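Local coordinates for protein ceramide very long chain fatty acid hydroxylase SCS7 (Saccharomyces cerevisiae, PDB 4ZR1) that hydroxylates sphingolipid-associated very long chain fatty acids, probably those of dihydroceramides and phytoceramides at C-2, at a likely catalytic pair of zinc ions, at residues 256-261 against 281-286; 25-30 against 285-290. All coordinates share one frame; numbering follows the deposited sequence.

Interaction 1 (256-261 against 281-286); sequences YKNYQL and DAPLSK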
loop_
_atom_site.group_PDB
_atom_site.type_symbol
_atom_site.label_atom_id
_atom_site.label_comp_id
_atom_site.label_asym_id
_atom_site.label_seq_id
_atom_site.Cartn_x
_atom_site.Cartn_y
_atom_site.Cartn_z
ATOM N N TYR A 256 -7.713 -8.271 -5.738
ATOM C CA TYR A 256 -8.071 -9.211 -6.793
ATOM C C TYR A 256 -9.529 -9.143 -7.248
ATOM O O TYR A 256 -10.034 -10.096 -7.836
ATOM C CB TYR A 256 -7.769 -10.636 -6.335
ATOM C CG TYR A 256 -6.367 -10.840 -5.822
ATOM C CD1 TYR A 256 -5.314 -11.114 -6.692
ATOM C CD2 TYR A 256 -6.095 -10.769 -4.465
ATOM C CE1 TYR A 256 -4.027 -11.304 -6.215
ATOM C CE2 TYR A 256 -4.822 -10.956 -3.983
ATOM C CZ TYR A 256 -3.791 -11.223 -4.856
ATOM O OH TYR A 256 -2.530 -11.410 -4.353
ATOM N N LYS A 257 -10.204 -8.028 -6.991
ATOM C CA LYS A 257 -11.597 -7.887 -7.410
ATOM C C LYS A 257 -11.964 -6.447 -7.770
ATOM O O LYS A 257 -12.491 -6.183 -8.859
ATOM C CB LYS A 257 -12.527 -8.402 -6.313
ATOM C CG LYS A 257 -14.002 -8.309 -6.648
ATOM C CD LYS A 257 -14.829 -8.994 -5.577
ATOM C CE LYS A 257 -16.311 -8.989 -5.907
ATOM N NZ LYS A 257 -17.082 -9.695 -4.844
ATOM N N ASN A 258 -11.683 -5.520 -6.856
ATOM C CA ASN A 258 -12.021 -4.114 -7.058
ATOM C C ASN A 258 -11.108 -3.191 -6.248
ATOM O O ASN A 258 -11.144 -3.209 -5.016
ATOM C CB ASN A 258 -13.491 -3.868 -6.680
ATOM C CG ASN A 258 -14.039 -2.559 -7.237
ATOM O OD1 ASN A 258 -13.361 -1.531 -7.232
ATOM N ND2 ASN A 258 -15.274 -2.600 -7.729
ATOM N N TYR A 259 -10.299 -2.387 -6.939
ATOM C CA TYR A 259 -9.421 -1.425 -6.275
ATOM C C TYR A 259 -9.980 -0.002 -6.358
ATOM O O TYR A 259 -9.253 0.973 -6.161
ATOM C CB TYR A 259 -7.999 -1.478 -6.863
ATOM C CG TYR A 259 -7.866 -1.120 -8.337
ATOM C CD1 TYR A 259 -8.093 -2.066 -9.329
ATOM C CD2 TYR A 259 -7.472 0.153 -8.730
ATOM C CE1 TYR A 259 -7.965 -1.745 -10.670
ATOM C CE2 TYR A 259 -7.329 0.483 -10.067
ATOM C CZ TYR A 259 -7.580 -0.469 -11.031
ATOM O OH TYR A 259 -7.445 -0.137 -12.360
ATOM N N GLN A 260 -11.273 0.110 -6.659
ATOM C CA GLN A 260 -11.975 1.385 -6.537
ATOM C C GLN A 260 -12.705 1.432 -5.195
ATOM O O GLN A 260 -13.329 2.438 -4.844
ATOM C CB GLN A 260 -12.957 1.599 -7.692
ATOM C CG GLN A 260 -12.307 2.057 -8.978
ATOM C CD GLN A 260 -11.617 0.932 -9.724
ATOM O OE1 GLN A 260 -12.182 -0.146 -9.927
ATOM N NE2 GLN A 260 -10.375 1.171 -10.113
ATOM N N LEU A 261 -12.608 0.329 -4.453
ATOM C CA LEU A 261 -13.220 0.199 -3.137
ATOM C C LEU A 261 -12.260 -0.468 -2.148
ATOM O O LEU A 261 -11.170 -0.903 -2.528
ATOM C CB LEU A 261 -14.506 -0.615 -3.233
ATOM C CG LEU A 261 -15.578 -0.120 -4.198
ATOM C CD1 LEU A 261 -16.644 -1.178 -4.340
ATOM C CD2 LEU A 261 -16.181 1.194 -3.720
ATOM N N ASP A 281 -21.478 -7.961 -3.612
ATOM C CA ASP A 281 -21.904 -7.798 -5.018
ATOM C C ASP A 281 -21.278 -6.538 -5.636
ATOM O O ASP A 281 -21.813 -5.936 -6.563
ATOM C CB ASP A 281 -23.444 -7.769 -5.119
ATOM C CG ASP A 281 -24.063 -6.418 -4.714
ATOM O OD1 ASP A 281 -23.349 -5.405 -4.522
ATOM O OD2 ASP A 281 -25.303 -6.372 -4.561
ATOM N N ALA A 282 -20.171 -6.105 -5.060
ATOM C CA ALA A 282 -19.338 -5.100 -5.698
ATOM C C ALA A 282 -18.899 -5.587 -7.072
ATOM O O ALA A 282 -18.635 -6.766 -7.239
ATOM C CB ALA A 282 -18.141 -4.788 -4.815
ATOM N N PRO A 283 -18.854 -4.682 -8.061
ATOM C CA PRO A 283 -18.451 -5.043 -9.422
ATOM C C PRO A 283 -16.960 -5.356 -9.508
ATOM O O PRO A 283 -16.193 -4.984 -8.616
ATOM C CB PRO A 283 -18.774 -3.782 -10.234
ATOM C CG PRO A 283 -19.596 -2.915 -9.334
ATOM C CD PRO A 283 -19.194 -3.256 -7.951
ATOM N N LEU A 284 -16.550 -6.019 -10.583
ATOM C CA LEU A 284 -15.129 -6.164 -10.879
ATOM C C LEU A 284 -14.590 -4.831 -11.404
ATOM O O LEU A 284 -15.359 -3.958 -11.826
ATOM C CB LEU A 284 -14.892 -7.276 -11.901
ATOM C CG LEU A 284 -15.428 -8.671 -11.569
ATOM C CD1 LEU A 284 -15.099 -9.652 -12.688
ATOM C CD2 LEU A 284 -14.877 -9.165 -10.247
ATOM N N SER A 285 -13.271 -4.659 -11.372
ATOM C CA SER A 285 -12.670 -3.465 -11.949
ATOM C C SER A 285 -12.490 -3.658 -13.457
ATOM O O SER A 285 -12.399 -4.791 -13.942
ATOM C CB SER A 285 -11.343 -3.146 -11.262
ATOM O OG SER A 285 -11.567 -2.572 -9.981
ATOM N N LYS A 286 -12.464 -2.556 -14.204
ATOM C CA LYS A 286 -12.445 -2.655 -15.659
ATOM C C LYS A 286 -11.056 -3.036 -16.144
ATOM O O LYS A 286 -10.055 -2.619 -15.571
ATOM C CB LYS A 286 -12.924 -1.347 -16.312
ATOM C CG LYS A 286 -12.076 -0.101 -16.062
ATOM C CD LYS A 286 -12.820 1.154 -16.540
ATOM C CE LYS A 286 -11.987 2.429 -16.411
ATOM N NZ LYS A 286 -10.898 2.510 -17.431
#
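An Asx turn at N258, just beyond the histidine-bearing helix 242-256, gives this contact its shape: N258 OD1 accepts from Q260 N at 2.7 Å, in the carbonyl plane, and the amide's other end reaches the segment 281-286. There N258 ND2 donates to P283 O at 2.7 Å, with the donor standing about 40° out of the carbonyl plane. With CG anti to the backbone N (chi1 -163°), the asparagine carries its amide between its own turn and the proline carbonyl; a residue with both a donor and an acceptor suits that double task. S285 N makes a weak bond to K257 O at 3.0 Å, and L284 CA adds a C-H...O contact to the same oxygen. S285 is small enough to tuck its hydroxyl against the turn, where OG takes a weak, 3.3 Å bond from Y259 N and meets the Y259 ring obliquely. The extended chain of K257 runs across L284 at about a right angle, its CG 3.8 Å from L284 CD2, while NZ goes on to bond K30 O. L261 CD1 rests on A282 CB at 3.9 Å. Two loops are thus joined, one on each side of helix 269-273 in the chain, probably on the cytoplasmic side; the Y259 ring stacks on H79, and L261 O bonds the zinc ligand H254, whose helix 242-256 leads into the turn.

Interaction 2 (25-30 against 285-290); sequences STTFVK and SKMKYE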
loop_
_atom_site.group_PDB
_atom_site.type_symbol
_atom_site.label_atom_id
_atom_site.label_comp_id
_atom_site.label_asym_id
_atom_site.label_seq_id
_atom_site.Cartn_x
_atom_site.Cartn_y
_atom_site.Cartn_z
ATOM N N SER A 25 -3.594 -14.482 -13.573
ATOM C CA SER A 25 -3.653 -13.630 -12.387
ATOM C C SER A 25 -4.083 -12.208 -12.704
ATOM O O SER A 25 -4.494 -11.466 -11.813
ATOM C CB SER A 25 -2.299 -13.603 -11.677
ATOM O OG SER A 25 -1.349 -12.857 -12.416
ATOM N N THR A 26 -3.980 -11.832 -13.973
ATOM C CA THR A 26 -4.288 -10.471 -14.404
ATOM C C THR A 26 -5.783 -10.236 -14.528
ATOM O O THR A 26 -6.213 -9.124 -14.821
ATOM C CB THR A 26 -3.621 -10.143 -15.761
ATOM O OG1 THR A 26 -4.188 -10.966 -16.790
ATOM C CG2 THR A 26 -2.121 -10.373 -15.694
ATOM N N THR A 27 -6.572 -11.285 -14.315
ATOM C CA THR A 27 -8.015 -11.179 -14.448
ATOM C C THR A 27 -8.660 -11.186 -13.067
ATOM O O THR A 27 -8.509 -12.140 -12.299
ATOM C CB THR A 27 -8.609 -12.320 -15.312
ATOM O OG1 THR A 27 -8.379 -13.583 -14.676
ATOM C CG2 THR A 27 -7.971 -12.337 -16.696
ATOM N N PHE A 28 -9.366 -10.101 -12.765
ATOM C CA PHE A 28 -10.083 -9.952 -11.512
ATOM C C PHE A 28 -11.157 -11.031 -11.381
ATOM O O PHE A 28 -11.705 -11.486 -12.383
ATOM C CB PHE A 28 -10.693 -8.549 -11.434
ATOM C CG PHE A 28 -9.676 -7.442 -11.548
ATOM C CD1 PHE A 28 -8.568 -7.410 -10.711
ATOM C CD2 PHE A 28 -9.808 -6.452 -12.514
ATOM C CE1 PHE A 28 -7.622 -6.401 -10.819
ATOM C CE2 PHE A 28 -8.861 -5.438 -12.628
ATOM C CZ PHE A 28 -7.766 -5.413 -11.777
ATOM N N VAL A 29 -11.437 -11.457 -10.151
ATOM C CA VAL A 29 -12.431 -12.500 -9.911
ATOM C C VAL A 29 -13.514 -12.017 -8.941
ATOM O O VAL A 29 -13.249 -11.179 -8.078
ATOM C CB VAL A 29 -11.781 -13.791 -9.354
ATOM C CG1 VAL A 29 -12.653 -15.002 -9.670
ATOM C CG2 VAL A 29 -10.399 -13.991 -9.945
ATOM N N LYS A 30 -14.735 -12.534 -9.090
ATOM C CA LYS A 30 -15.827 -12.125 -8.217
ATOM C C LYS A 30 -15.582 -12.709 -6.837
ATOM O O LYS A 30 -15.991 -12.128 -5.836
ATOM C CB LYS A 30 -17.190 -12.572 -8.757
ATOM C CG LYS A 30 -17.797 -13.750 -8.008
ATOM C CD LYS A 30 -18.951 -14.351 -8.767
ATOM C CE LYS A 30 -18.798 -15.853 -8.863
ATOM N NZ LYS A 30 -19.720 -16.395 -9.885
ATOM N N SER A 285 -13.271 -4.659 -11.372
ATOM C CA SER A 285 -12.670 -3.465 -11.949
ATOM C C SER A 285 -12.490 -3.658 -13.457
ATOM O O SER A 285 -12.399 -4.791 -13.942
ATOM C CB SER A 285 -11.343 -3.146 -11.262
ATOM O OG SER A 285 -11.567 -2.572 -9.981
ATOM N N LYS A 286 -12.464 -2.556 -14.204
ATOM C CA LYS A 286 -12.445 -2.655 -15.659
ATOM C C LYS A 286 -11.056 -3.036 -16.144
ATOM O O LYS A 286 -10.055 -2.619 -15.571
ATOM C CB LYS A 286 -12.924 -1.347 -16.312
ATOM C CG LYS A 286 -12.076 -0.101 -16.062
ATOM C CD LYS A 286 -12.820 1.154 -16.540
ATOM C CE LYS A 286 -11.987 2.429 -16.411
ATOM N NZ LYS A 286 -10.898 2.510 -17.431
ATOM N N MET A 287 -11.008 -3.865 -17.184
ATOM C CA MET A 287 -9.748 -4.276 -17.782
ATOM C C MET A 287 -9.683 -3.683 -19.181
ATOM O O MET A 287 -9.806 -4.402 -20.176
ATOM C CB MET A 287 -9.619 -5.802 -17.820
ATOM C CG MET A 287 -10.129 -6.510 -16.558
ATOM S SD MET A 287 -9.663 -8.256 -16.464
ATOM C CE MET A 287 -11.020 -8.945 -15.527
ATOM N N LYS A 288 -9.482 -2.366 -19.232
ATOM C CA LYS A 288 -9.629 -1.561 -20.445
ATOM C C LYS A 288 -8.755 -2.010 -21.618
ATOM O O LYS A 288 -9.177 -1.951 -22.769
ATOM C CB LYS A 288 -9.337 -0.086 -20.122
ATOM C CG LYS A 288 -10.007 0.898 -21.065
ATOM C CD LYS A 288 -9.659 2.319 -20.685
ATOM C CE LYS A 288 -10.538 3.328 -21.401
ATOM N NZ LYS A 288 -10.626 4.607 -20.641
ATOM N N TYR A 289 -7.543 -2.465 -21.324
ATOM C CA TYR A 289 -6.588 -2.822 -22.368
ATOM C C TYR A 289 -6.348 -4.332 -22.470
ATOM O O TYR A 289 -6.455 -5.054 -21.478
ATOM C CB TYR A 289 -5.268 -2.090 -22.122
ATOM C CG TYR A 289 -5.285 -0.630 -22.540
ATOM C CD1 TYR A 289 -5.686 0.373 -21.661
ATOM C CD2 TYR A 289 -4.879 -0.253 -23.815
ATOM C CE1 TYR A 289 -5.690 1.706 -22.050
ATOM C CE2 TYR A 289 -4.879 1.072 -24.208
ATOM C CZ TYR A 289 -5.286 2.046 -23.325
ATOM O OH TYR A 289 -5.285 3.364 -23.725
ATOM N N GLU A 290 -6.055 -4.806 -23.683
ATOM C CA GLU A 290 -5.657 -6.201 -23.904
ATOM C C GLU A 290 -4.753 -6.301 -25.149
ATOM O O GLU A 290 -5.069 -5.739 -26.202
ATOM C CB GLU A 290 -6.891 -7.103 -24.039
ATOM C CG GLU A 290 -6.722 -8.542 -23.500
ATOM C CD GLU A 290 -6.884 -8.656 -21.974
ATOM O OE1 GLU A 290 -6.510 -9.707 -21.392
ATOM O OE2 GLU A 290 -7.396 -7.699 -21.356
#
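F28 turns the CD2-CE2 edge of its ring toward the backbone of S285 and K286, while M287 approaches the ring obliquely; the loop before helix 44-51 is thereby brought against the residues leading into strand 289-290. S285 O lies near the ring plane, 3.4 Å from F28 CD2, and S285 CB is 3.6 Å from F28 CE2, so the phenyl C-H groups meet a carbonyl oxygen and a methylene. M287 leaves its backbone with CG anti to the carbonyl carbon (chi1 -40°) and then runs extended, which lays the thioether alongside the backbone of 26-28. Its CG is 4.1 Å from F28 CD2, and SD stands 5.2 Å from the ring centroid, 46° off the normal, a Met-aromatic contact. The methyl CE reaches furthest, to T27 CA at 3.9 Å and up to F28 N. A long, unbranched, flexible side chain suits a path that passes obliquely by the ring and along this peptide. Cutting M287 back to an alanine removes the thioether and its methyl, which would probably leave a gap beside T27 and the F28 ring. No hydrogen bond crosses between the segments; the contact therefore probably rests on dispersion and shape, with the weakly polar ring edge facing S285 O.

Interactions 1 and 2 lie with their centres 9 Å apart and share S285 and K286; S285 touches both Y259 and F28, and so couples the two contacts. The segments 256-261 and 25-30 also touch directly, with a probable hydrogen bond from V29 N to Y256 O at 3.0 Å, and L284 CD2 lies 3.4 Å from V29 O. The N-terminal loop 25-30 thus meets two loops from near the other end of the chain, close to the zinc centre. Interaction 1 comes nearer to it: the Y259 side chain is about 4 Å from those of the zinc ligands H178 and H155, while that of F28 is about 7 Å from those of H178 and H255.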